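Local coordinates for protein ArtJ (Geobacillus stearothermophilus, PDB 2PVU) that binds arginine, lysine and histidine and probably delivers them to its cognate ATP-binding cassette transporter, Art(MP)2, at residues A[88-93]-A[152-157]. Residues are numbered along the deposited sequence; the frame is centred on the assembly and turned at random.
Sequences GWDPLF and VQNATT. With LYS (lysine), chain E.
Across the ligand-filled cleft of this family 3 solute-binding protein, the start of helix 89-98 on one lobe meets the loop between strand 150-153 and helix 157-166 on the other, with the bound lysine held between them. With CG anti to its own nitrogen (chi1 179°), the Trp89 indole reaches over to the loop, and NE1 gives a hydrogen bond to Ala155 O at 3.1 Å. The oxygen lies nearly in the ring plane, but the N-H comes in from above the carbonyl plane, well away from the lone pairs. Tryptophan suits the place by joining a broad apolar face to an N-H at its edge. Over one indole face lie the Gln153 amide and the end of the ligand chain, both the ammonium NZ and CE, the latter 3.5 Å from Trp89 CZ3; Phe93 CE2 lies against the opposite face, toward its margin. Gln153, extended to its full length, accepts a hydrogen bond from LYS NZ at OE1 (2.8 Å), while its NE2 packs 3.3 Å from Trp89 CB and bonds to the Asp49 carboxylate and the backbone O of Glu176. An amide can thus serve ammonium and protein at once. Beside it, the Asn154 carboxamide donates to a carboxylate, ND2 bonding Asp90 OD2 at 3.0 Å and, weakly, OD1. At the ligand's other end, Thr157 N donates to LYS O at 2.9 Å, while Thr156 OG1 bonds to Gln153 O and to Gln159 N, capping the following helix. Replacing Trp89 with an alanine would probably open a gap beside the lysine methylenes and cost Ala155 O its indole donor from the opposite lobe. The chemistry is consistent with closure of the lobes over the ligand: the indole face receives the chain and its ammonium end, and the amide oxygen accepts from NZ.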
loop_
_atom_site.group_PDB
_atom_site.type_symbol
_atom_site.label_atom_id
_atom_site.label_comp_id
_atom_site.label_asym_id
_atom_site.label_seq_id
_atom_site.Cartn_x
_atom_site.Cartn_y
_atom_site.Cartn_z
ATOM N N GLY A 88 -4.725 3.949 -10.889
ATOM C CA GLY A 88 -3.343 3.531 -11.136
ATOM C C GLY A 88 -2.411 4.389 -10.272
ATOM O O GLY A 88 -2.806 5.445 -9.782
ATOM N N TRP A 89 -1.190 3.915 -10.070
ATOM C CA TRP A 89 -0.347 4.423 -8.995
ATOM C C TRP A 89 0.237 5.788 -9.384
ATOM O O TRP A 89 0.109 6.789 -8.643
ATOM C CB TRP A 89 0.767 3.395 -8.763
ATOM C CG TRP A 89 1.785 3.732 -7.690
ATOM C CD1 TRP A 89 3.145 4.031 -7.885
ATOM C CD2 TRP A 89 1.548 3.831 -6.300
ATOM N NE1 TRP A 89 3.748 4.257 -6.669
ATOM C CE2 TRP A 89 2.784 4.164 -5.680
ATOM C CE3 TRP A 89 0.397 3.681 -5.489
ATOM C CZ2 TRP A 89 2.899 4.325 -4.277
ATOM C CZ3 TRP A 89 0.512 3.827 -4.076
ATOM C CH2 TRP A 89 1.742 4.136 -3.487
ATOM N N ASP A 90 0.943 5.830 -10.500
ATOM C CA ASP A 90 1.561 7.102 -10.852
ATOM C C ASP A 90 0.494 8.182 -11.175
ATOM O O ASP A 90 0.620 9.355 -10.751
ATOM C CB ASP A 90 2.620 6.923 -11.943
ATOM C CG ASP A 90 3.896 6.276 -11.376
ATOM O OD1 ASP A 90 4.578 6.911 -10.534
ATOM O OD2 ASP A 90 4.201 5.131 -11.735
ATOM N N PRO A 91 -0.566 7.794 -11.904
ATOM C CA PRO A 91 -1.687 8.739 -12.067
ATOM C C PRO A 91 -2.290 9.236 -10.790
ATOM O O PRO A 91 -2.727 10.388 -10.764
ATOM C CB PRO A 91 -2.724 7.936 -12.848
ATOM C CG PRO A 91 -1.811 7.019 -13.750
ATOM C CD PRO A 91 -0.751 6.577 -12.719
ATOM N N LEU A 92 -2.340 8.390 -9.757
ATOM C CA LEU A 92 -2.943 8.781 -8.461
ATOM C C LEU A 92 -2.198 10.007 -7.911
ATOM O O LEU A 92 -2.821 11.009 -7.493
ATOM C CB LEU A 92 -2.930 7.609 -7.476
ATOM C CG LEU A 92 -3.283 7.938 -6.009
ATOM C CD1 LEU A 92 -4.671 8.599 -5.960
ATOM C CD2 LEU A 92 -3.212 6.663 -5.156
ATOM N N PHE A 93 -0.873 9.955 -7.952
ATOM C CA PHE A 93 -0.079 11.053 -7.404
ATOM C C PHE A 93 -0.158 12.299 -8.265
ATOM O O PHE A 93 -0.216 13.421 -7.743
ATOM C CB PHE A 93 1.368 10.612 -7.137
ATOM C CG PHE A 93 1.470 9.695 -5.939
ATOM C CD1 PHE A 93 1.740 10.201 -4.669
ATOM C CD2 PHE A 93 1.199 8.343 -6.081
ATOM C CE1 PHE A 93 1.779 9.354 -3.567
ATOM C CE2 PHE A 93 1.221 7.485 -4.992
ATOM C CZ PHE A 93 1.507 7.989 -3.726
ATOM N N VAL A 152 10.548 -3.869 -8.488
ATOM C CA VAL A 152 9.771 -3.040 -7.559
ATOM C C VAL A 152 8.669 -2.345 -8.328
ATOM O O VAL A 152 8.744 -2.203 -9.562
ATOM C CB VAL A 152 10.634 -1.933 -6.892
ATOM C CG1 VAL A 152 11.658 -2.544 -5.914
ATOM C CG2 VAL A 152 11.318 -1.047 -7.967
ATOM N N GLN A 153 7.667 -1.870 -7.599
ATOM C CA GLN A 153 6.717 -0.959 -8.206
ATOM C C GLN A 153 7.324 0.450 -8.229
ATOM O O GLN A 153 7.996 0.879 -7.260
ATOM C CB GLN A 153 5.362 -0.993 -7.514
ATOM C CG GLN A 153 4.353 -0.008 -8.144
ATOM C CD GLN A 153 2.961 -0.135 -7.545
ATOM O OE1 GLN A 153 2.790 -0.657 -6.438
ATOM N NE2 GLN A 153 1.971 0.364 -8.262
ATOM N N ASN A 154 7.184 1.110 -9.374
ATOM C CA ASN A 154 7.737 2.464 -9.558
ATOM C C ASN A 154 7.311 3.385 -8.413
ATOM O O ASN A 154 6.158 3.353 -7.996
ATOM C CB ASN A 154 7.212 3.070 -10.857
ATOM C CG ASN A 154 7.893 4.368 -11.196
ATOM O OD1 ASN A 154 9.109 4.406 -11.355
ATOM N ND2 ASN A 154 7.110 5.443 -11.319
ATOM N N ALA A 155 8.220 4.230 -7.949
ATOM C CA ALA A 155 7.860 5.278 -6.984
ATOM C C ALA A 155 7.203 4.746 -5.703
ATOM O O ALA A 155 6.216 5.309 -5.205
ATOM C CB ALA A 155 7.010 6.362 -7.647
ATOM N N THR A 156 7.809 3.683 -5.148
ATOM C CA THR A 156 7.401 3.103 -3.882
ATOM C C THR A 156 8.556 3.109 -2.883
ATOM O O THR A 156 9.737 3.316 -3.239
ATOM C CB THR A 156 6.893 1.648 -4.015
ATOM O OG1 THR A 156 7.946 0.831 -4.542
ATOM C CG2 THR A 156 5.685 1.558 -4.968
ATOM N N THR A 157 8.218 2.886 -1.616
ATOM C CA THR A 157 9.244 2.782 -0.578
ATOM C C THR A 157 10.069 1.492 -0.813
ATOM O O THR A 157 11.179 1.391 -0.317
ATOM C CB THR A 157 8.632 2.785 0.828
ATOM O OG1 THR A 157 7.609 1.802 0.855
ATOM C CG2 THR A 157 7.990 4.138 1.168
HETATM N N LYS E . 3.578 1.256 0.904
HETATM C CA LYS E . 4.514 1.418 -0.257
HETATM C C LYS E . 4.560 2.896 -0.670
HETATM O O LYS E . 5.361 3.279 -1.510
HETATM C CB LYS E . 4.041 0.581 -1.440
HETATM C CG LYS E . 2.613 0.974 -1.893
HETATM C CD LYS E . 2.333 0.513 -3.339
HETATM C CE LYS E . 0.831 0.429 -3.563
HETATM N NZ LYS E . 0.503 0.161 -5.064
HETATM O OXT LYS E . 3.770 3.730 -0.174
#